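TRAP dicarboxylate transporter, DctP subunit (PDB 4N91) probably serves as the extracytoplasmic solute-binding subunit of a TRAP transporter and binds D-glucuronate in both its alpha and beta forms. Local coordinates at residues 32-37 / 65-70. Numbering follows the deposited sequence.
Sequences IIRVGH and DIQVYP
P70 sits over one face of the H37 imidazole, its CA 3.7 Å from the ring centroid in a CH-pi contact, while V68 CG1 meets the ring edge in its plane. Chi1 of 70° wedges H37 CG between its own N and carbonyl carbon, bringing the ring across to the proline. The Y69 ring has V35 O at its edge, and it runs beside R34 with the guanidinium turned 27° from the ring plane; R34 CG is 4.1 Å from Y69 CE1. One face of that guanidinium lies over I32 CG2.

Q67 links the polar groups beside these side chains: its NE2 donates to D65 OD2 (3.0 Å) from above the carboxylate plane, and its OE1 is hydrogen-bonded to Y69 OH (2.8 Å). I32 packs on the same amide, CG2 3.5 Å from Q67 CD. A leucine in place of Q67 would probably leave D65 OD2 and Y69 OH without these mates and the phenol less firmly positioned.

Five backbone bonds join the strands in parallel register, from I33 N to D65 O through H37 N to Y69 O; the shortest is Y69 N to V35 O, 2.7 Å. On the opposite face I33, V35, I66 and V68 form an apolar strip, with V35 CG2 4.0 Å from I66 CG2.

This is the first beta-alpha-beta unit of a periplasmic-binding-protein fold: helix 44-60 connects the strands and packs on I66, V68 and H37, whose nitrogens bond to H46 and to the backbone of glucuronate-binding Q39. Strand 64-69 is one of the sheet's two outer strands, and strand 91-95 flanks 31-36 on its other side.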
# COMPACT_ATOMS: atom_id res chain seq x y z
N ILE A 32 -26.83 0.44 -4.87
CA ILE A 32 -25.53 0.76 -5.46
C ILE A 32 -24.43 0.66 -4.42
O ILE A 32 -24.47 1.32 -3.39
CB ILE A 32 -25.51 2.20 -6.01
CG1 ILE A 32 -26.75 2.47 -6.87
CG2 ILE A 32 -24.21 2.46 -6.77
CD1 ILE A 32 -26.54 2.26 -8.34
N ILE A 33 -23.42 -0.16 -4.72
CA ILE A 33 -22.25 -0.26 -3.86
C ILE A 33 -21.08 0.41 -4.57
O ILE A 33 -20.66 -0.03 -5.63
CB ILE A 33 -21.89 -1.70 -3.58
CG1 ILE A 33 -23.08 -2.42 -2.93
CG2 ILE A 33 -20.70 -1.78 -2.67
CD1 ILE A 33 -23.58 -1.77 -1.63
N ARG A 34 -20.59 1.51 -4.00
CA ARG A 34 -19.53 2.31 -4.62
C ARG A 34 -18.17 1.93 -4.06
O ARG A 34 -17.96 1.92 -2.84
CB ARG A 34 -19.81 3.79 -4.46
CG ARG A 34 -21.08 4.20 -5.20
CD ARG A 34 -21.40 5.68 -5.10
NE ARG A 34 -22.65 5.96 -5.80
CZ ARG A 34 -23.86 5.77 -5.28
NH1 ARG A 34 -23.98 5.32 -4.04
NH2 ARG A 34 -24.95 6.04 -6.00
N VAL A 35 -17.25 1.63 -4.96
CA VAL A 35 -15.95 1.09 -4.61
C VAL A 35 -14.92 1.94 -5.33
O VAL A 35 -15.00 2.14 -6.55
CB VAL A 35 -15.80 -0.36 -5.09
CG1 VAL A 35 -14.43 -0.90 -4.67
CG2 VAL A 35 -16.94 -1.24 -4.55
N GLY A 36 -13.98 2.48 -4.58
CA GLY A 36 -12.95 3.30 -5.19
C GLY A 36 -11.53 2.85 -4.99
O GLY A 36 -11.17 2.25 -3.98
N HIS A 37 -10.70 3.19 -5.97
CA HIS A 37 -9.26 3.03 -5.85
C HIS A 37 -8.53 4.02 -6.76
O HIS A 37 -9.18 4.71 -7.55
CB HIS A 37 -8.85 1.58 -6.13
CG HIS A 37 -9.00 1.18 -7.56
ND1 HIS A 37 -8.00 1.37 -8.48
CD2 HIS A 37 -10.03 0.62 -8.23
CE1 HIS A 37 -8.39 0.93 -9.66
NE2 HIS A 37 -9.61 0.44 -9.52
N ASP A 65 -25.77 -3.45 -7.31
CA ASP A 65 -24.97 -3.04 -8.44
C ASP A 65 -23.65 -2.51 -7.88
O ASP A 65 -23.63 -1.47 -7.25
CB ASP A 65 -25.68 -1.95 -9.24
CG ASP A 65 -24.83 -1.40 -10.37
OD1 ASP A 65 -23.81 -2.04 -10.72
OD2 ASP A 65 -25.18 -0.35 -10.92
N ILE A 66 -22.58 -3.27 -8.07
CA ILE A 66 -21.26 -2.82 -7.59
C ILE A 66 -20.60 -1.95 -8.66
O ILE A 66 -20.45 -2.37 -9.80
CB ILE A 66 -20.39 -4.04 -7.21
CG1 ILE A 66 -20.92 -4.65 -5.91
CG2 ILE A 66 -18.94 -3.64 -7.06
CD1 ILE A 66 -20.32 -5.98 -5.56
N GLN A 67 -20.24 -0.72 -8.29
CA GLN A 67 -19.60 0.19 -9.23
C GLN A 67 -18.19 0.52 -8.80
O GLN A 67 -17.98 1.00 -7.69
CB GLN A 67 -20.43 1.46 -9.35
CG GLN A 67 -21.80 1.19 -9.91
CD GLN A 67 -22.67 2.43 -9.95
OE1 GLN A 67 -22.28 3.50 -9.50
NE2 GLN A 67 -23.88 2.27 -10.49
N VAL A 68 -17.22 0.24 -9.68
CA VAL A 68 -15.81 0.40 -9.35
C VAL A 68 -15.30 1.66 -10.03
O VAL A 68 -15.47 1.84 -11.23
CB VAL A 68 -14.98 -0.83 -9.78
CG1 VAL A 68 -13.50 -0.63 -9.40
CG2 VAL A 68 -15.51 -2.09 -9.17
N TYR A 69 -14.73 2.56 -9.24
CA TYR A 69 -14.22 3.83 -9.71
C TYR A 69 -12.69 3.86 -9.61
O TYR A 69 -12.13 4.09 -8.53
CB TYR A 69 -14.80 4.98 -8.88
CG TYR A 69 -16.29 5.16 -9.01
CD1 TYR A 69 -17.18 4.39 -8.29
CD2 TYR A 69 -16.81 6.12 -9.88
CE1 TYR A 69 -18.55 4.55 -8.41
CE2 TYR A 69 -18.19 6.28 -10.02
CZ TYR A 69 -19.04 5.48 -9.29
OH TYR A 69 -20.41 5.63 -9.39
N PRO A 70 -12.01 3.65 -10.74
CA PRO A 70 -10.55 3.62 -10.73
C PRO A 70 -9.93 5.02 -10.78
O PRO A 70 -10.66 6.01 -10.78
CB PRO A 70 -10.22 2.87 -12.02
CG PRO A 70 -11.28 3.35 -12.95
CD PRO A 70 -12.54 3.42 -12.10